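Local coordinates for protein mandelate racemase/muconate lactonizing enzyme (Jannaschia sp., PDB 4J3Z) that probably catalyses a metal-assisted reaction begun by proton abstraction next to a carboxylate, as other members of the enolase superfamily do, at residues Asp8-Ala13 / Leu369-Ala374; Thr130-Glu135 / Glu148-Ser153; Leu188-Cys193 / Ala223-Pro228; Arg262-Thr267 / Leu284-Gly289; Ala344-Arg349 / Leu365-Asn370. All blocks are in the same frame, centred on the assembly; numbering follows the deposited sequence.

Interaction 1: residues Asp8-Ala13 / Leu369-Ala374; sequences DIFAVA and LNDAIA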
# COMPACT_ATOMS: atom_id res chain seq x y z
N ASP D 8 6.18 15.60 48.36
CA ASP D 8 7.55 16.06 48.56
C ASP D 8 8.36 15.56 47.39
O ASP D 8 8.23 14.41 46.99
CB ASP D 8 8.10 15.55 49.89
CG ASP D 8 7.22 15.91 51.07
OD1 ASP D 8 6.56 16.98 51.04
OD2 ASP D 8 7.19 15.12 52.04
N ILE D 9 9.16 16.46 46.82
CA ILE D 9 10.01 16.14 45.68
C ILE D 9 11.46 16.18 46.15
O ILE D 9 11.85 17.11 46.87
CB ILE D 9 9.80 17.13 44.50
CG1 ILE D 9 8.32 17.19 44.08
CG2 ILE D 9 10.68 16.77 43.31
CD1 ILE D 9 8.04 18.15 42.94
N PHE D 10 12.23 15.17 45.74
CA PHE D 10 13.67 15.07 46.04
C PHE D 10 14.50 15.12 44.76
O PHE D 10 14.31 14.32 43.84
CB PHE D 10 13.98 13.76 46.79
CG PHE D 10 13.37 13.66 48.16
CD1 PHE D 10 14.02 14.20 49.27
CD2 PHE D 10 12.16 13.01 48.35
CE1 PHE D 10 13.47 14.11 50.53
CE2 PHE D 10 11.60 12.92 49.62
CZ PHE D 10 12.26 13.47 50.71
N ALA D 11 15.43 16.08 44.71
CA ALA D 11 16.40 16.13 43.62
C ALA D 11 17.68 15.50 44.13
O ALA D 11 18.31 16.00 45.07
CB ALA D 11 16.63 17.56 43.20
N VAL D 12 18.07 14.37 43.54
CA VAL D 12 19.17 13.58 44.06
C VAL D 12 20.36 13.52 43.10
O VAL D 12 20.21 13.20 41.93
CB VAL D 12 18.71 12.15 44.46
CG1 VAL D 12 19.86 11.36 45.04
CG2 VAL D 12 17.57 12.22 45.48
N ALA D 13 21.55 13.85 43.60
CA ALA D 13 22.80 13.74 42.82
C ALA D 13 23.47 12.41 43.09
O ALA D 13 23.89 12.14 44.22
CB ALA D 13 23.75 14.89 43.15
N LEU D 369 12.19 5.08 50.85
CA LEU D 369 13.29 6.03 50.74
C LEU D 369 13.95 6.18 52.11
O LEU D 369 13.31 5.97 53.13
CB LEU D 369 12.78 7.37 50.23
CG LEU D 369 13.83 8.41 49.82
CD1 LEU D 369 14.52 8.04 48.51
CD2 LEU D 369 13.19 9.78 49.72
N ASN D 370 15.24 6.52 52.11
CA ASN D 370 15.98 6.84 53.33
C ASN D 370 16.32 8.32 53.28
O ASN D 370 17.18 8.75 52.51
CB ASN D 370 17.29 6.04 53.41
CG ASN D 370 17.10 4.56 53.17
OD1 ASN D 370 16.19 3.93 53.72
ND2 ASN D 370 17.96 3.98 52.35
N ASP D 371 15.63 9.09 54.11
CA ASP D 371 15.71 10.55 54.06
C ASP D 371 17.14 11.12 54.16
O ASP D 371 17.51 12.02 53.39
CB ASP D 371 14.78 11.17 55.11
CG ASP D 371 13.32 11.20 54.66
OD1 ASP D 371 13.04 11.01 53.45
OD2 ASP D 371 12.44 11.44 55.51
N ALA D 372 17.93 10.58 55.08
CA ALA D 372 19.28 11.08 55.32
C ALA D 372 20.18 10.97 54.08
O ALA D 372 20.89 11.91 53.74
CB ALA D 372 19.90 10.36 56.51
N ILE D 373 20.12 9.82 53.40
CA ILE D 373 20.83 9.61 52.14
C ILE D 373 20.32 10.58 51.07
O ILE D 373 21.11 11.26 50.40
CB ILE D 373 20.69 8.15 51.65
CG1 ILE D 373 21.30 7.19 52.68
CG2 ILE D 373 21.34 7.95 50.29
CD1 ILE D 373 22.76 7.45 53.01
N ALA D 374 19.00 10.65 50.94
CA ALA D 374 18.34 11.57 50.02
C ALA D 374 18.89 12.98 50.17
O ALA D 374 19.43 13.53 49.22
CB ALA D 374 16.83 11.56 50.24
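Val12 and Ala374 mark the closest approach of the two backbones, their CA atoms 6.3 Å apart, where the strand 8-12 passes the first turn of helix 371-376. The contact is carried by the ring of Phe10. Leu369 CD2 rests over one face of it, 3.8 Å from the centroid and offset toward the rim on the CD2-CE2 side, with Phe10 CE2 the nearest ring atom to Leu369 CD2 at 3.5 Å. This is a CH-pi contact, and the two side chains meet from opposite directions. Phe10 CG stands anti to its carbonyl carbon (chi1 -66°), which sends the ring off the strand toward the helix start. Ala374 CB comes within 4.0 Å of Phe10 CD1; a small methyl suits a helix position pressed this near the strand. The strand is an outer one of the antiparallel three-stranded sheet of the N-terminal capping domain, paired with strand 24-31, and the chain returns here more than 350 residues later, so the contact lays the C-terminal part of the chain, coming back after the barrel, against the capping domain's sheet. With an alanine in place of Phe10, Leu369 CD2 would probably lose the flat surface beneath it, and a gap would open between strand and helix. Asp371 OD1 lies 3.8 Å from Phe10 CZ, the carboxylate plane turned 33° from the ring, but its strongest polar partner is Arg28 of strand 24-31, with which it forms a salt bridge. Val12, beta-branched and buried, makes a loose contact, Val12 CG2 coming no nearer than 4.4 Å to Ala374 O, and also packs on Phe341 and Leu345.

Interaction 2: residues Thr130-Glu135 / Glu148-Ser153; sequences TYLYPE and EMAAES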
# COMPACT_ATOMS: atom_id res chain seq x y z
N THR D 130 23.02 -5.14 31.53
CA THR D 130 23.69 -3.94 32.02
C THR D 130 24.51 -3.27 30.90
O THR D 130 24.80 -3.89 29.88
CB THR D 130 24.58 -4.29 33.24
OG1 THR D 130 25.23 -3.11 33.73
CG2 THR D 130 25.61 -5.34 32.87
N TYR D 131 24.86 -2.00 31.09
CA TYR D 131 25.91 -1.37 30.29
C TYR D 131 27.25 -2.05 30.62
O TYR D 131 27.35 -2.75 31.63
CB TYR D 131 26.01 0.13 30.61
CG TYR D 131 25.54 1.06 29.51
CD1 TYR D 131 26.32 1.29 28.38
CD2 TYR D 131 24.31 1.73 29.62
CE1 TYR D 131 25.90 2.15 27.38
CE2 TYR D 131 23.88 2.60 28.63
CZ TYR D 131 24.67 2.80 27.51
OH TYR D 131 24.25 3.66 26.51
N LEU D 132 28.25 -1.85 29.77
CA LEU D 132 29.61 -2.34 30.03
C LEU D 132 30.46 -1.24 30.66
O LEU D 132 30.99 -0.36 29.98
CB LEU D 132 30.28 -2.86 28.76
CG LEU D 132 29.88 -4.22 28.19
CD1 LEU D 132 30.74 -4.52 26.98
CD2 LEU D 132 30.04 -5.33 29.23
N TYR D 133 30.58 -1.31 31.98
CA TYR D 133 31.31 -0.32 32.75
C TYR D 133 32.78 -0.74 32.95
O TYR D 133 33.11 -1.92 32.81
CB TYR D 133 30.62 -0.14 34.11
CG TYR D 133 29.17 0.29 34.02
CD1 TYR D 133 28.82 1.51 33.44
CD2 TYR D 133 28.15 -0.53 34.50
CE1 TYR D 133 27.49 1.91 33.36
CE2 TYR D 133 26.81 -0.15 34.42
CZ TYR D 133 26.50 1.07 33.86
OH TYR D 133 25.19 1.48 33.77
N PRO D 134 33.66 0.24 33.25
CA PRO D 134 35.07 -0.02 33.57
C PRO D 134 35.29 -1.04 34.70
O PRO D 134 34.74 -0.91 35.80
CB PRO D 134 35.59 1.35 34.01
CG PRO D 134 34.76 2.31 33.24
CD PRO D 134 33.39 1.69 33.14
N GLU D 135 36.08 -2.06 34.39
CA GLU D 135 36.59 -2.99 35.39
C GLU D 135 37.62 -2.21 36.25
O GLU D 135 38.27 -1.29 35.74
CB GLU D 135 37.23 -4.17 34.65
CG GLU D 135 36.94 -5.56 35.18
CD GLU D 135 35.53 -5.76 35.70
OE1 GLU D 135 34.57 -5.27 35.08
OE2 GLU D 135 35.39 -6.44 36.74
N GLU D 148 39.14 -4.32 23.62
CA GLU D 148 39.75 -5.31 24.51
C GLU D 148 39.26 -5.13 25.95
O GLU D 148 38.89 -6.09 26.62
CB GLU D 148 41.28 -5.24 24.42
CG GLU D 148 41.85 -5.28 23.01
CD GLU D 148 41.50 -4.06 22.16
OE1 GLU D 148 41.36 -2.96 22.74
OE2 GLU D 148 41.35 -4.19 20.91
N MET D 149 39.23 -3.88 26.42
CA MET D 149 38.73 -3.56 27.76
C MET D 149 37.23 -3.86 27.90
O MET D 149 36.78 -4.29 28.96
CB MET D 149 39.04 -2.11 28.11
CG MET D 149 40.52 -1.81 28.23
SD MET D 149 40.91 -0.10 28.66
CE MET D 149 42.48 0.06 27.83
N ALA D 150 36.47 -3.62 26.83
CA ALA D 150 35.05 -3.95 26.80
C ALA D 150 34.82 -5.46 26.79
O ALA D 150 33.86 -5.94 27.40
CB ALA D 150 34.38 -3.28 25.60
N ALA D 151 35.69 -6.21 26.10
CA ALA D 151 35.68 -7.68 26.17
C ALA D 151 35.95 -8.20 27.59
O ALA D 151 35.22 -9.05 28.08
CB ALA D 151 36.68 -8.28 25.18
N GLU D 152 36.99 -7.68 28.23
CA GLU D 152 37.29 -8.05 29.62
C GLU D 152 36.12 -7.74 30.55
O GLU D 152 35.71 -8.60 31.35
CB GLU D 152 38.55 -7.33 30.12
CG GLU D 152 39.84 -7.76 29.42
CD GLU D 152 41.07 -7.03 29.96
OE1 GLU D 152 40.93 -6.23 30.90
OE2 GLU D 152 42.18 -7.28 29.45
N SER D 153 35.59 -6.52 30.45
CA SER D 153 34.42 -6.11 31.23
C SER D 153 33.17 -6.92 30.89
O SER D 153 32.30 -7.12 31.74
CB SER D 153 34.15 -4.61 31.04
OG SER D 153 32.83 -4.25 31.46
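The first beta-alpha unit of the barrel is pinned here, as Leu132, Tyr133 and Glu135, just beyond strand 125-131, lie against helix 147-159. Ser153 is central: its OG donates to the carbonyl oxygen of Tyr133 at 2.7 Å, approaching 19° out of the carbonyl plane. The hydroxyl leaves the helix toward the loop because chi1 (163°) turns OG away from the backbone N. Leu132 packs beside this bond with both methyls: Leu132 CD1 touches Ala150 CB at 4.1 Å and Ala150 O at 3.5 Å, while Leu132 CD2 lies 3.7 Å from Ser153 OG. Alanine and serine are small enough to let the loop run this near the helix, with Glu135 and Ser153 only 5.6 Å apart between CA atoms. Helix 147-159 is the crossover joining parallel neighbours 125-131 and 164-167, and Leu132 also reaches Val165 and Phe167 of the second strand. Replacing Ser153 by a valine would probably leave the Tyr133 carbonyl without this donor. Glu135, its chain bent at chi2 (38°), folds back over the helix, bringing Glu135 OE1 to 3.9 Å from Ser153 CA. That carboxylate is engaged one turn further on, in a salt bridge with Arg157. On the far side of the loop the Tyr133 ring stacks with Trp19.

Interaction 3: residues Leu188-Cys193 / Ala223-Pro228; sequences LSARFC and AKAIEP
Ile226 CG2 plugs a shallow notch between Ser189 and Cys193, residues one helical turn apart on the facing helix. The methyl lies 3.8 Å from Cys193 SG and 3.9 Å from Ser189 CB, and comes to 4.1 Å from the backbone N of Ala190, so it is bedded on backbone as well as on side chains. This branch reaches across because it stands anti to its carbonyl carbon, with CG1 placed between the backbone N and the carbonyl carbon (chi1 61°). Beside it, Ala190 CB sits 4.0 Å from Ala225 O, and Ala190 CB meets Ala225 CB methyl to methyl at 4.5 Å. Residues with little bulk suit these places, since Ala190 and Ile226 approach to 5.3 Å between CA atoms.

The hydroxyl of Ser189 is turned back on its own helix and bonds to Asp185 O, which lets its CB serve the apolar contact. Within 223-228, Lys224 NZ forms a salt bridge with Glu227 OE1 at 3.1 Å, using that oxygen's syn lone pair. Glu227 OE2 is further bound by Thr253 and Ser254, while Lys224 also packs on Ser254 of the second subunit.

The two helices are successive outer helices of the barrel, following strands 164-167 and 205-209. Ser189 and Ile226 both lean inward on Phe208 of strand 205-209, Cys193 reaches Phe167 of strand 164-167, and Phe192 turns to helix 147-159.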
# COMPACT_ATOMS: atom_id res chain seq x y z
N LEU D 188 35.06 1.07 14.78
CA LEU D 188 35.00 0.86 16.24
C LEU D 188 33.80 0.03 16.73
O LEU D 188 33.93 -0.73 17.69
CB LEU D 188 35.03 2.21 16.99
CG LEU D 188 35.26 2.22 18.50
CD1 LEU D 188 36.64 1.67 18.87
CD2 LEU D 188 35.08 3.62 19.08
N SER D 189 32.65 0.17 16.06
CA SER D 189 31.46 -0.66 16.33
C SER D 189 31.66 -2.14 16.05
O SER D 189 31.30 -2.99 16.87
CB SER D 189 30.26 -0.16 15.51
OG SER D 189 30.02 1.22 15.71
N ALA D 190 32.22 -2.46 14.88
CA ALA D 190 32.55 -3.85 14.52
C ALA D 190 33.66 -4.44 15.41
O ALA D 190 33.50 -5.54 15.95
CB ALA D 190 32.92 -3.95 13.04
N ARG D 191 34.76 -3.72 15.56
CA ARG D 191 35.85 -4.16 16.46
C ARG D 191 35.32 -4.47 17.86
O ARG D 191 35.67 -5.49 18.45
CB ARG D 191 36.97 -3.11 16.54
CG ARG D 191 37.99 -3.20 15.42
CD ARG D 191 39.00 -2.05 15.47
NE ARG D 191 39.54 -1.82 16.82
CZ ARG D 191 40.13 -0.69 17.22
NH1 ARG D 191 40.29 0.33 16.37
NH2 ARG D 191 40.57 -0.57 18.47
N PHE D 192 34.46 -3.58 18.37
CA PHE D 192 33.76 -3.80 19.64
C PHE D 192 32.92 -5.07 19.65
O PHE D 192 33.01 -5.86 20.60
CB PHE D 192 32.88 -2.61 19.99
CG PHE D 192 33.47 -1.69 21.02
CD1 PHE D 192 34.60 -0.92 20.74
CD2 PHE D 192 32.89 -1.59 22.28
CE1 PHE D 192 35.13 -0.07 21.70
CE2 PHE D 192 33.41 -0.74 23.23
CZ PHE D 192 34.54 0.02 22.94
N CYS D 193 32.11 -5.27 18.61
CA CYS D 193 31.28 -6.49 18.50
C CYS D 193 32.11 -7.77 18.37
O CYS D 193 31.76 -8.79 18.96
CB CYS D 193 30.30 -6.39 17.32
SG CYS D 193 28.84 -5.37 17.59
N ALA D 223 24.48 -1.01 10.63
CA ALA D 223 23.83 -2.30 10.84
C ALA D 223 24.48 -3.40 9.99
O ALA D 223 24.52 -4.56 10.39
CB ALA D 223 22.35 -2.19 10.53
N LYS D 224 24.97 -3.00 8.84
CA LYS D 224 25.70 -3.85 7.93
C LYS D 224 27.05 -4.33 8.42
O LYS D 224 27.47 -5.41 8.09
CB LYS D 224 25.75 -3.26 6.51
CG LYS D 224 24.55 -3.57 5.64
CD LYS D 224 24.02 -4.95 5.90
CE LYS D 224 22.53 -5.07 5.81
NZ LYS D 224 22.05 -6.39 5.40
N ALA D 225 27.73 -3.48 9.19
CA ALA D 225 29.06 -3.82 9.73
C ALA D 225 28.95 -4.73 10.94
O ALA D 225 29.82 -5.58 11.17
CB ALA D 225 29.84 -2.58 10.10
N ILE D 226 27.89 -4.57 11.72
CA ILE D 226 27.73 -5.34 12.95
C ILE D 226 26.88 -6.60 12.83
O ILE D 226 26.84 -7.41 13.75
CB ILE D 226 27.23 -4.46 14.11
CG1 ILE D 226 25.84 -3.87 13.78
CG2 ILE D 226 28.27 -3.39 14.44
CD1 ILE D 226 25.21 -3.05 14.89
N GLU D 227 26.22 -6.79 11.69
CA GLU D 227 25.41 -8.00 11.48
C GLU D 227 26.16 -9.32 11.71
O GLU D 227 25.64 -10.19 12.43
CB GLU D 227 24.77 -8.02 10.11
CG GLU D 227 23.32 -7.59 10.11
CD GLU D 227 22.82 -7.35 8.71
OE1 GLU D 227 23.54 -7.76 7.77
OE2 GLU D 227 21.73 -6.77 8.55
N PRO D 228 27.35 -9.49 11.09
CA PRO D 228 28.08 -10.75 11.29
C PRO D 228 28.24 -11.16 12.77
O PRO D 228 28.47 -12.34 13.05
CB PRO D 228 29.45 -10.46 10.67
CG PRO D 228 29.15 -9.48 9.58
CD PRO D 228 28.03 -8.63 10.10

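Interaction 4: residues Arg262-Thr267 / Leu284-Gly289; sequences RLTGVT and LGRAGG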
# COMPACT_ATOMS: atom_id res chain seq x y z
N ARG D 262 12.77 7.57 24.49
CA ARG D 262 12.46 8.99 24.36
C ARG D 262 11.01 9.21 23.92
O ARG D 262 10.57 10.35 23.71
CB ARG D 262 13.49 9.68 23.46
CG ARG D 262 14.86 9.82 24.13
CD ARG D 262 15.87 10.59 23.29
NE ARG D 262 16.53 9.71 22.33
CZ ARG D 262 17.41 10.11 21.41
NH1 ARG D 262 17.76 11.39 21.30
NH2 ARG D 262 17.94 9.21 20.59
N LEU D 263 10.25 8.11 23.83
CA LEU D 263 8.84 8.18 23.48
C LEU D 263 7.93 8.24 24.71
O LEU D 263 8.24 7.67 25.75
CB LEU D 263 8.43 7.00 22.58
CG LEU D 263 9.15 6.80 21.24
CD1 LEU D 263 8.57 5.59 20.53
CD2 LEU D 263 9.02 8.04 20.35
N THR D 264 6.81 8.95 24.56
CA THR D 264 5.84 9.08 25.63
C THR D 264 4.43 8.86 25.08
O THR D 264 4.13 9.25 23.95
CB THR D 264 5.96 10.45 26.35
OG1 THR D 264 5.19 10.43 27.55
CG2 THR D 264 5.49 11.61 25.48
N GLY D 265 3.58 8.21 25.86
CA GLY D 265 2.21 7.98 25.44
C GLY D 265 2.09 6.79 24.50
O GLY D 265 2.82 6.68 23.52
N VAL D 266 1.15 5.91 24.83
CA VAL D 266 0.96 4.65 24.11
C VAL D 266 0.76 4.85 22.60
O VAL D 266 1.12 3.98 21.81
CB VAL D 266 -0.17 3.80 24.77
CG1 VAL D 266 -1.56 4.27 24.34
CG2 VAL D 266 0.02 2.31 24.48
N THR D 267 0.20 6.00 22.21
CA THR D 267 0.06 6.36 20.79
C THR D 267 1.39 6.51 20.03
O THR D 267 1.46 6.20 18.83
CB THR D 267 -0.77 7.65 20.60
OG1 THR D 267 -1.10 7.81 19.21
CG2 THR D 267 -0.01 8.90 21.12
N LEU D 284 9.73 4.36 32.11
CA LEU D 284 8.43 4.49 32.76
C LEU D 284 8.16 5.89 33.31
O LEU D 284 7.02 6.34 33.31
CB LEU D 284 8.25 3.42 33.83
CG LEU D 284 7.43 2.18 33.45
CD1 LEU D 284 7.59 1.77 31.99
CD2 LEU D 284 7.76 1.00 34.35
N GLY D 285 9.22 6.57 33.76
CA GLY D 285 9.11 7.92 34.30
C GLY D 285 8.88 9.00 33.26
O GLY D 285 8.79 10.18 33.61
N ARG D 286 8.79 8.60 32.00
CA ARG D 286 8.49 9.48 30.87
C ARG D 286 7.25 9.00 30.10
O ARG D 286 6.40 9.81 29.72
CB ARG D 286 9.70 9.55 29.93
CG ARG D 286 9.42 10.06 28.52
CD ARG D 286 10.70 10.24 27.74
NE ARG D 286 11.50 11.34 28.27
CZ ARG D 286 12.83 11.45 28.15
NH1 ARG D 286 13.54 10.51 27.53
NH2 ARG D 286 13.45 12.50 28.68
N ALA D 287 7.18 7.69 29.86
CA ALA D 287 6.15 7.08 29.00
C ALA D 287 4.71 7.32 29.45
O ALA D 287 3.79 7.28 28.63
CB ALA D 287 6.40 5.58 28.86
N GLY D 288 4.52 7.56 30.74
CA GLY D 288 3.19 7.76 31.29
C GLY D 288 2.91 6.90 32.50
O GLY D 288 1.78 6.90 33.01
N GLY D 289 3.92 6.16 32.95
CA GLY D 289 3.83 5.39 34.20
C GLY D 289 3.64 3.89 34.03
O GLY D 289 3.70 3.35 32.93
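Thr264 and Ala287 bring the two backbones to 3.9 Å between CA atoms, a nearly direct touch between loops that follow the neighbouring parallel barrel strands 257-259 and 279-280. In enolase-superfamily barrels this end of the strands is where the active site lies. Gly265 N donates to Ala287 O at 2.9 Å with an angle of 159° at the hydrogen. Gly265 has positive phi, a conformation easy for a residue without a side chain, and the chain then turns into helix 266-274. Gly288, likewise at positive phi, ends the short helical turn on the other side.

Arg286 extends alongside Arg262, the two pointing the same way with guanidinium planes 44° apart. Arg286 NH1 ends 3.7 Å from Arg262 CG, bonding to Glu261 O. Arg262 is itself held by a salt bridge to Glu236, and its carbonyl oxygen accepts from Arg86 of the third subunit, so the contact borders directly on that subunit. Threonine suits its place by offering a short donor: Thr264 OG1 gives its hydrogen to Arg286 O at 2.6 Å, tilted 32° from the carbonyl plane.

Interaction 5: residues Ala344-Arg349 / Leu365-Asn370; sequences ALVTGR and LGITLN
Leu345 and Leu369 meet through their end methyls, Leu345 CD1 lying 3.8 Å from Leu369 CD1, at the buried base of a two-stranded antiparallel ribbon of 346-347 with 368-369. Val346 CG1 adds to this patch at 4.2 Å from Leu369 CD1. Farther along, Ile367 CG2 lies 3.6 Å from Gly348 C; this methyl stands anti to its own carbonyl carbon, which brings it against the chain opposite. Branched apolar residues suit this inner side, which continues to Leu26 of the capping domain and to helix 315-327.

Val346 and Leu369 form a non-hydrogen-bonded pair with diverging side chains. Thr347 and Thr368 form the hydrogen-bonded pair: Thr347 N donates to Thr368 O at 3.0 Å and Thr368 N to Thr347 O at 3.1 Å. Their side chains lie side by side on the exposed face, where threonine tolerates solvent, and a water links Thr347 O with Thr368 OG1. Gly348 suits its place because a CB there would collide with Gly366 O, toward which its CA-H points instead. A second water joins Gly348 O to Leu365 O.

At the other end Asn370 N donates to Leu345 O, and Thr347 CG2 abuts Asn370 OD1 at 3.3 Å. The amide nitrogen of the side chain takes a second carbonyl: Asn370 ND2 donates to Ala344 O at 2.7 Å, bent to 133° at the hydrogen, with the acceptor almost exactly in the amide plane.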
# COMPACT_ATOMS: atom_id res chain seq x y z
N ALA D 344 21.84 2.11 48.43
CA ALA D 344 21.87 2.95 49.63
C ALA D 344 20.66 3.89 49.69
O ALA D 344 20.09 4.09 50.77
CB ALA D 344 23.16 3.75 49.69
N LEU D 345 20.29 4.47 48.55
CA LEU D 345 19.23 5.50 48.51
C LEU D 345 17.89 4.97 49.02
O LEU D 345 17.16 5.69 49.70
CB LEU D 345 19.10 6.14 47.12
CG LEU D 345 18.11 7.32 46.96
CD1 LEU D 345 18.26 8.38 48.05
CD2 LEU D 345 18.23 7.96 45.59
N VAL D 346 17.58 3.72 48.69
CA VAL D 346 16.37 3.07 49.19
C VAL D 346 16.73 1.81 49.99
O VAL D 346 17.86 1.32 49.90
CB VAL D 346 15.40 2.69 48.04
CG1 VAL D 346 14.73 3.94 47.45
CG2 VAL D 346 16.12 1.91 46.95
N THR D 347 15.79 1.31 50.80
CA THR D 347 15.87 -0.07 51.28
C THR D 347 14.73 -0.88 50.63
O THR D 347 13.57 -0.47 50.68
CB THR D 347 15.86 -0.21 52.82
OG1 THR D 347 14.54 0.04 53.33
CG2 THR D 347 16.88 0.75 53.48
N GLY D 348 15.08 -2.00 50.00
CA GLY D 348 14.09 -2.84 49.33
C GLY D 348 14.31 -3.02 47.83
O GLY D 348 13.65 -3.83 47.19
N ARG D 349 15.23 -2.24 47.27
CA ARG D 349 15.57 -2.33 45.86
C ARG D 349 15.70 -3.78 45.39
O ARG D 349 16.35 -4.59 46.06
CB ARG D 349 16.89 -1.61 45.61
CG ARG D 349 17.18 -1.30 44.15
CD ARG D 349 18.59 -0.77 43.97
NE ARG D 349 19.56 -1.85 44.11
CZ ARG D 349 20.00 -2.58 43.09
NH1 ARG D 349 20.88 -3.56 43.31
NH2 ARG D 349 19.55 -2.35 41.85
N LEU D 365 5.75 -1.09 46.00
CA LEU D 365 6.94 -1.32 45.19
C LEU D 365 8.03 -2.00 46.01
O LEU D 365 9.04 -2.45 45.47
CB LEU D 365 7.44 -0.01 44.56
CG LEU D 365 6.48 0.66 43.58
CD1 LEU D 365 6.96 2.05 43.18
CD2 LEU D 365 6.26 -0.21 42.35
N GLY D 366 7.79 -2.09 47.32
CA GLY D 366 8.68 -2.76 48.27
C GLY D 366 9.90 -1.91 48.59
O GLY D 366 10.86 -2.40 49.21
N ILE D 367 9.87 -0.65 48.17
CA ILE D 367 10.98 0.28 48.38
C ILE D 367 10.58 1.45 49.27
O ILE D 367 9.57 2.12 49.04
CB ILE D 367 11.59 0.79 47.05
CG1 ILE D 367 10.50 1.34 46.12
CG2 ILE D 367 12.37 -0.33 46.37
CD1 ILE D 367 11.02 2.06 44.89
N THR D 368 11.37 1.68 50.32
CA THR D 368 11.23 2.86 51.15
C THR D 368 12.41 3.77 50.82
O THR D 368 13.49 3.28 50.50
CB THR D 368 11.21 2.50 52.65
OG1 THR D 368 10.20 1.51 52.88
CG2 THR D 368 10.91 3.70 53.53
N LEU D 369 12.19 5.08 50.85
CA LEU D 369 13.29 6.03 50.74
C LEU D 369 13.95 6.18 52.11
O LEU D 369 13.31 5.97 53.13
CB LEU D 369 12.78 7.37 50.23
CG LEU D 369 13.83 8.41 49.82
CD1 LEU D 369 14.52 8.04 48.51
CD2 LEU D 369 13.19 9.78 49.72
N ASN D 370 15.24 6.52 52.11
CA ASN D 370 15.98 6.84 53.33
C ASN D 370 16.32 8.32 53.28
O ASN D 370 17.18 8.75 52.51
CB ASN D 370 17.29 6.04 53.41
CG ASN D 370 17.10 4.56 53.17
OD1 ASN D 370 16.19 3.93 53.72
ND2 ASN D 370 17.96 3.98 52.35
O HOH W 1 11.38 -0.73 53.06
O HOH W 2 11.07 -4.30 46.27

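Overall arrangement
Interactions 1 and 5 form one continuous patch, their centres 11 Å apart, sharing Leu369 and Asn370 and joined where Ile373 CG2 meets Leu345 CA at 3.7 Å; together they seat the capping domain on the chain's returning C-terminal part. Interactions 2 and 3 are neighbours on the barrel wall, about 17 Å between centres, touching through Ala150 CB and Phe192 CE2 at 3.6 Å. Interaction 4 touches neither pair, lying about 24 Å from the centres of interactions 1 and 5 and about 30 Å from those of 2 and 3. It is the one nearest the chain's centre, on the strand-end side where this family's active site is expected. Interactions 1 and 3 are farthest apart, at about 41 Å between centres.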